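Local coordinates for beta-hydroxyacyl-(Acyl-carrier-protein) dehydratase FabA/FabZ (PDB 6QSR) that probably acts as a hotdog-fold dehydratase, removing water from 3-hydroxyacyl chains on acyl-carrier protein during aryl polyene pigment biosynthesis, as half of a dehydratase heterocomplex, at residues R24-A36 with Q85-E97. Sequence-based numbering, arbitrary orientation.
Sequences RYLPVDRYLPHEA and QAIGVWSGWHRKE. With NA (sodium ion), chain C.
In this hotdog-fold protein the N-terminal segment 24-36, with its short 3-10 turn, lies against residues 85-97 of the long helix 79-97, where Tyr31 and Leu32 settle over Gly88 and Gly92. The backbones come closest at Tyr31 and Gly92: CA of Gly92 points its hydrogen at Tyr31 O (3.3 Å), a close approach open to Gly92, which has no side chain. Tyr31 O and Gly88 O, both acceptors, are bridged by a water that donates to each. Leu32 pushes CD2 onto the bare helix backbone, 3.4 Å from Gly88 C. The Tyr31 ring runs alongside Trp93, pointing the same way; CG anti to the carbonyl carbon (chi1 -60°) carries CD1 to 3.5 Å from Trp93 N, and OH meets the edge of the indole. The same OH accepts a hydrogen bond from Leu26 N (2.9 Å). Tyr25 turns an edge to the indole face in an offset edge-to-face pair, planes 62° apart, and its own OH is hydrogen-bonded to Val47 N. Val28 CG2 and Val89 CG2 are tightly pressed together at 3.3 Å. At the far end, Gln85 CG lies over one face of the His34 ring as a CH-pi contact, with its OE1 held by Leu40 N; Phe33 of the neighbouring chain meets the same imidazole edge-to-face. Lys96 NZ hydrogen-bonds to Arg30 O at 3.2 Å from above the carbonyl plane, and a second water also links the two. The backbone carbonyls of Asp29, Leu32 and His34, with two waters, bind a sodium ion. The metal probably helps hold the loop's shape; because it takes main-chain oxygens, the Leu32 and His34 side chains can pack on the helix, while the ammonium and bridging waters satisfy carbonyls at the interface.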
loop_
_atom_site.group_PDB
_atom_site.type_symbol
_atom_site.label_atom_id
_atom_site.label_comp_id
_atom_site.label_asym_id
_atom_site.label_seq_id
_atom_site.Cartn_x
_atom_site.Cartn_y
_atom_site.Cartn_z
ATOM N N ARG B 24 -15.648 23.212 1.686
ATOM C CA ARG B 24 -16.215 21.916 1.189
ATOM C C ARG B 24 -15.308 21.278 0.145
ATOM O O ARG B 24 -14.620 21.966 -0.618
ATOM C CB ARG B 24 -17.632 22.076 0.606
ATOM C CG ARG B 24 -18.759 21.823 1.595
ATOM C CD ARG B 24 -18.803 22.892 2.673
ATOM N NE ARG B 24 -20.059 22.885 3.425
ATOM C CZ ARG B 24 -20.415 23.802 4.328
ATOM N NH1 ARG B 24 -19.613 24.829 4.622
ATOM N NH2 ARG B 24 -21.590 23.697 4.948
ATOM N N TYR B 25 -15.342 19.952 0.117
ATOM C CA TYR B 25 -14.545 19.158 -0.797
ATOM C C TYR B 25 -15.467 18.197 -1.522
ATOM O O TYR B 25 -16.522 17.821 -0.998
ATOM C CB TYR B 25 -13.472 18.397 -0.014
ATOM C CG TYR B 25 -12.483 19.319 0.674
ATOM C CD1 TYR B 25 -12.599 19.618 2.037
ATOM C CD2 TYR B 25 -11.447 19.919 -0.044
ATOM C CE1 TYR B 25 -11.711 20.478 2.661
ATOM C CE2 TYR B 25 -10.544 20.774 0.577
ATOM C CZ TYR B 25 -10.685 21.053 1.928
ATOM O OH TYR B 25 -9.799 21.899 2.544
ATOM N N LEU B 26 -15.072 17.813 -2.733
ATOM C CA LEU B 26 -15.725 16.720 -3.449
ATOM C C LEU B 26 -15.574 15.411 -2.660
ATOM O O LEU B 26 -14.735 15.330 -1.744
ATOM C CB LEU B 26 -15.114 16.546 -4.843
ATOM C CG LEU B 26 -15.336 17.679 -5.854
ATOM C CD1 LEU B 26 -14.343 17.576 -6.999
ATOM C CD2 LEU B 26 -16.767 17.669 -6.378
ATOM N N PRO B 27 -16.393 14.390 -2.990
ATOM C CA PRO B 27 -16.166 13.049 -2.441
ATOM C C PRO B 27 -14.728 12.603 -2.712
ATOM O O PRO B 27 -14.203 12.859 -3.796
ATOM C CB PRO B 27 -17.175 12.179 -3.200
ATOM C CG PRO B 27 -18.266 13.115 -3.583
ATOM C CD PRO B 27 -17.616 14.449 -3.812
ATOM N N VAL B 28 -14.086 11.975 -1.731
ATOM C CA VAL B 28 -12.639 11.727 -1.804
ATOM C C VAL B 28 -12.197 10.951 -3.072
ATOM O O VAL B 28 -11.135 11.229 -3.640
ATOM C CB VAL B 28 -12.112 11.114 -0.476
ATOM C CG1 VAL B 28 -12.590 9.690 -0.267
ATOM C CG2 VAL B 28 -10.598 11.199 -0.395
ATOM N N ASP B 29 -13.034 10.028 -3.544
ATOM C CA ASP B 29 -12.781 9.308 -4.813
ATOM C C ASP B 29 -12.624 10.211 -6.051
ATOM O O ASP B 29 -11.934 9.831 -6.998
ATOM C CB ASP B 29 -13.854 8.232 -5.065
ATOM C CG ASP B 29 -15.199 8.816 -5.477
ATOM O OD1 ASP B 29 -16.040 9.051 -4.594
ATOM O OD2 ASP B 29 -15.411 9.049 -6.685
ATOM N N ARG B 30 -13.253 11.387 -6.052
ATOM C CA ARG B 30 -13.144 12.338 -7.172
ATOM C C ARG B 30 -11.742 12.959 -7.354
ATOM O O ARG B 30 -11.421 13.453 -8.434
ATOM C CB ARG B 30 -14.189 13.459 -7.032
ATOM C CG ARG B 30 -15.641 12.994 -6.965
ATOM C CD ARG B 30 -16.102 12.296 -8.236
ATOM N NE ARG B 30 -17.547 12.047 -8.217
ATOM C CZ ARG B 30 -18.494 12.945 -8.505
ATOM N NH1 ARG B 30 -19.776 12.586 -8.445
ATOM N NH2 ARG B 30 -18.185 14.201 -8.849
ATOM N N TYR B 31 -10.918 12.931 -6.306
ATOM C CA TYR B 31 -9.534 13.405 -6.367
ATOM C C TYR B 31 -8.494 12.328 -6.746
ATOM O O TYR B 31 -7.311 12.649 -6.900
ATOM C CB TYR B 31 -9.147 14.025 -5.019
ATOM C CG TYR B 31 -9.999 15.211 -4.618
ATOM C CD1 TYR B 31 -9.851 16.446 -5.254
ATOM C CD2 TYR B 31 -10.940 15.109 -3.591
ATOM C CE1 TYR B 31 -10.620 17.543 -4.884
ATOM C CE2 TYR B 31 -11.712 16.198 -3.211
ATOM C CZ TYR B 31 -11.554 17.411 -3.859
ATOM O OH TYR B 31 -12.328 18.482 -3.476
ATOM N N LEU B 32 -8.928 11.072 -6.885
ATOM C CA LEU B 32 -8.036 9.934 -7.151
ATOM C C LEU B 32 -8.311 9.273 -8.496
ATOM O O LEU B 32 -9.464 9.210 -8.920
ATOM C CB LEU B 32 -8.223 8.874 -6.057
ATOM C CG LEU B 32 -7.822 9.326 -4.647
ATOM C CD1 LEU B 32 -8.293 8.326 -3.604
ATOM C CD2 LEU B 32 -6.320 9.507 -4.582
ATOM N N PRO B 33 -7.266 8.724 -9.150
ATOM C CA PRO B 33 -7.535 7.841 -10.292
ATOM C C PRO B 33 -8.225 6.533 -9.859
ATOM O O PRO B 33 -8.941 5.922 -10.647
ATOM C CB PRO B 33 -6.145 7.580 -10.868
ATOM C CG PRO B 33 -5.202 7.780 -9.734
ATOM C CD PRO B 33 -5.830 8.781 -8.813
ATOM N N HIS B 34 -8.008 6.149 -8.599
ATOM C CA HIS B 34 -8.624 4.985 -7.952
ATOM C C HIS B 34 -10.136 5.038 -8.044
ATOM O O HIS B 34 -10.722 6.126 -8.033
ATOM C CB HIS B 34 -8.275 4.922 -6.449
ATOM C CG HIS B 34 -6.807 4.948 -6.148
ATOM N ND1 HIS B 34 -6.006 6.031 -6.445
ATOM C CD2 HIS B 34 -6.009 4.049 -5.527
ATOM C CE1 HIS B 34 -4.772 5.786 -6.040
ATOM N NE2 HIS B 34 -4.747 4.588 -5.489
ATOM N N GLU B 35 -10.755 3.865 -8.122
ATOM C CA GLU B 35 -12.201 3.720 -8.005
ATOM C C GLU B 35 -12.517 2.580 -7.044
ATOM O O GLU B 35 -11.678 1.694 -6.822
ATOM C CB GLU B 35 -12.820 3.449 -9.380
ATOM C CG GLU B 35 -12.727 4.646 -10.310
ATOM C CD GLU B 35 -13.371 4.424 -11.665
ATOM O OE1 GLU B 35 -13.891 3.318 -11.925
ATOM O OE2 GLU B 35 -13.351 5.377 -12.474
ATOM N N ALA B 36 -13.718 2.616 -6.464
ATOM C CA ALA B 36 -14.224 1.521 -5.616
ATOM C C ALA B 36 -14.100 0.180 -6.351
ATOM O O ALA B 36 -14.420 0.121 -7.539
ATOM C CB ALA B 36 -15.682 1.778 -5.230
ATOM N N GLN B 85 -2.855 7.097 -0.505
ATOM C CA GLN B 85 -4.061 7.692 -1.072
ATOM C C GLN B 85 -4.296 9.117 -0.595
ATOM O O GLN B 85 -4.786 9.928 -1.365
ATOM C CB GLN B 85 -5.286 6.808 -0.838
ATOM C CG GLN B 85 -5.264 5.593 -1.746
ATOM C CD GLN B 85 -6.520 4.753 -1.682
ATOM O OE1 GLN B 85 -7.598 5.237 -1.326
ATOM N NE2 GLN B 85 -6.389 3.484 -2.036
ATOM N N ALA B 86 -3.914 9.432 0.644
ATOM C CA ALA B 86 -3.969 10.810 1.125
ATOM C C ALA B 86 -3.084 11.730 0.283
ATOM O O ALA B 86 -3.486 12.845 -0.039
ATOM C CB ALA B 86 -3.575 10.894 2.598
ATOM N N ILE B 87 -1.911 11.234 -0.110
ATOM C CA ILE B 87 -0.999 11.968 -0.983
ATOM C C ILE B 87 -1.666 12.133 -2.351
ATOM O O ILE B 87 -1.571 13.201 -2.972
ATOM C CB ILE B 87 0.383 11.261 -1.125
ATOM C CG1 ILE B 87 1.126 11.225 0.217
ATOM C CG2 ILE B 87 1.249 11.971 -2.170
ATOM C CD1 ILE B 87 2.235 10.189 0.268
ATOM N N GLY B 88 -2.327 11.073 -2.811
ATOM C CA GLY B 88 -3.143 11.110 -4.027
ATOM C C GLY B 88 -4.232 12.171 -4.026
ATOM O O GLY B 88 -4.445 12.843 -5.043
ATOM N N VAL B 89 -4.911 12.323 -2.888
ATOM C CA VAL B 89 -5.932 13.357 -2.708
ATOM C C VAL B 89 -5.291 14.748 -2.808
ATOM O O VAL B 89 -5.815 15.619 -3.506
ATOM C CB VAL B 89 -6.684 13.196 -1.363
ATOM C CG1 VAL B 89 -7.541 14.421 -1.047
ATOM C CG2 VAL B 89 -7.544 11.930 -1.373
ATOM N N TRP B 90 -4.168 14.945 -2.113
ATOM C CA TRP B 90 -3.390 16.183 -2.217
ATOM C C TRP B 90 -3.118 16.595 -3.666
ATOM O O TRP B 90 -3.440 17.721 -4.054
ATOM C CB TRP B 90 -2.077 16.082 -1.437
ATOM C CG TRP B 90 -1.278 17.344 -1.444
ATOM C CD1 TRP B 90 -1.375 18.381 -0.563
ATOM C CD2 TRP B 90 -0.260 17.701 -2.379
ATOM N NE1 TRP B 90 -0.471 19.358 -0.887
ATOM C CE2 TRP B 90 0.221 18.971 -2.006
ATOM C CE3 TRP B 90 0.282 17.077 -3.512
ATOM C CZ2 TRP B 90 1.224 19.632 -2.724
ATOM C CZ3 TRP B 90 1.287 17.727 -4.219
ATOM C CH2 TRP B 90 1.742 18.996 -3.828
ATOM N N SER B 91 -2.547 15.687 -4.461
ATOM C CA SER B 91 -2.203 16.015 -5.844
ATOM C C SER B 91 -3.450 16.207 -6.699
ATOM O O SER B 91 -3.478 17.096 -7.550
ATOM C CB SER B 91 -1.274 14.972 -6.468
ATOM O OG SER B 91 -1.827 13.678 -6.377
ATOM N N GLY B 92 -4.482 15.401 -6.451
ATOM C CA GLY B 92 -5.764 15.545 -7.140
ATOM C C GLY B 92 -6.441 16.889 -6.942
ATOM O O GLY B 92 -6.921 17.488 -7.909
ATOM N N TRP B 93 -6.491 17.342 -5.687
ATOM C CA TRP B 93 -7.068 18.641 -5.320
ATOM C C TRP B 93 -6.365 19.785 -6.051
ATOM O O TRP B 93 -7.019 20.662 -6.607
ATOM C CB TRP B 93 -7.018 18.876 -3.787
ATOM C CG TRP B 93 -6.998 20.348 -3.382
ATOM C CD1 TRP B 93 -5.897 21.150 -3.281
ATOM C CD2 TRP B 93 -8.118 21.167 -3.040
ATOM N NE1 TRP B 93 -6.257 22.418 -2.904
ATOM C CE2 TRP B 93 -7.616 22.459 -2.746
ATOM C CE3 TRP B 93 -9.494 20.938 -2.952
ATOM C CZ2 TRP B 93 -8.447 23.521 -2.369
ATOM C CZ3 TRP B 93 -10.323 21.995 -2.579
ATOM C CH2 TRP B 93 -9.794 23.272 -2.289
ATOM N N HIS B 94 -5.036 19.763 -6.028
ATOM C CA HIS B 94 -4.230 20.803 -6.670
ATOM C C HIS B 94 -4.313 20.815 -8.195
ATOM O O HIS B 94 -4.278 21.889 -8.798
ATOM C CB HIS B 94 -2.783 20.731 -6.181
ATOM C CG HIS B 94 -2.627 21.238 -4.787
ATOM N ND1 HIS B 94 -2.436 20.407 -3.705
ATOM C CD2 HIS B 94 -2.712 22.494 -4.288
ATOM C CE1 HIS B 94 -2.374 21.135 -2.606
ATOM N NE2 HIS B 94 -2.541 22.402 -2.929
ATOM N N ARG B 95 -4.444 19.641 -8.810
ATOM C CA ARG B 95 -4.737 19.558 -10.249
ATOM C C ARG B 95 -6.105 20.164 -10.602
ATOM O O ARG B 95 -6.235 20.848 -11.624
ATOM C CB ARG B 95 -4.684 18.111 -10.746
ATOM C CG ARG B 95 -3.291 17.543 -10.931
ATOM C CD ARG B 95 -3.414 16.112 -11.418
ATOM N NE ARG B 95 -2.128 15.483 -11.736
ATOM C CZ ARG B 95 -1.776 14.948 -12.913
ATOM N NH1 ARG B 95 -0.566 14.405 -13.043
ATOM N NH2 ARG B 95 -2.603 14.925 -13.964
ATOM N N LYS B 96 -7.110 19.906 -9.760
ATOM C CA LYS B 96 -8.461 20.451 -9.958
ATOM C C LYS B 96 -8.529 21.965 -9.762
ATOM O O LYS B 96 -9.220 22.650 -10.518
ATOM C CB LYS B 96 -9.480 19.762 -9.045
ATOM C CG LYS B 96 -9.685 18.294 -9.379
ATOM C CD LYS B 96 -11.144 17.869 -9.389
ATOM C CE LYS B 96 -11.320 16.626 -10.246
ATOM N NZ LYS B 96 -12.642 15.981 -10.034
ATOM N N GLU B 97 -7.825 22.474 -8.749
ATOM C CA GLU B 97 -7.682 23.924 -8.540
ATOM C C GLU B 97 -6.952 24.618 -9.692
ATOM O O GLU B 97 -7.281 25.754 -10.035
ATOM C CB GLU B 97 -6.941 24.232 -7.228
ATOM C CG GLU B 97 -7.712 23.925 -5.946
ATOM C CD GLU B 97 -9.053 24.635 -5.852
ATOM O OE1 GLU B 97 -10.033 23.995 -5.414
ATOM O OE2 GLU B 97 -9.133 25.824 -6.220
HETATM NA NA NA C . -11.630 8.140 -8.654
HETATM O O HOH W 1 -13.998 7.563 -8.587
HETATM O O HOH W 2 -12.705 13.398 -10.805
HETATM O O HOH W 3 -4.679 12.037 -7.594
HETATM O O HOH W 4 -11.957 8.491 -10.821
#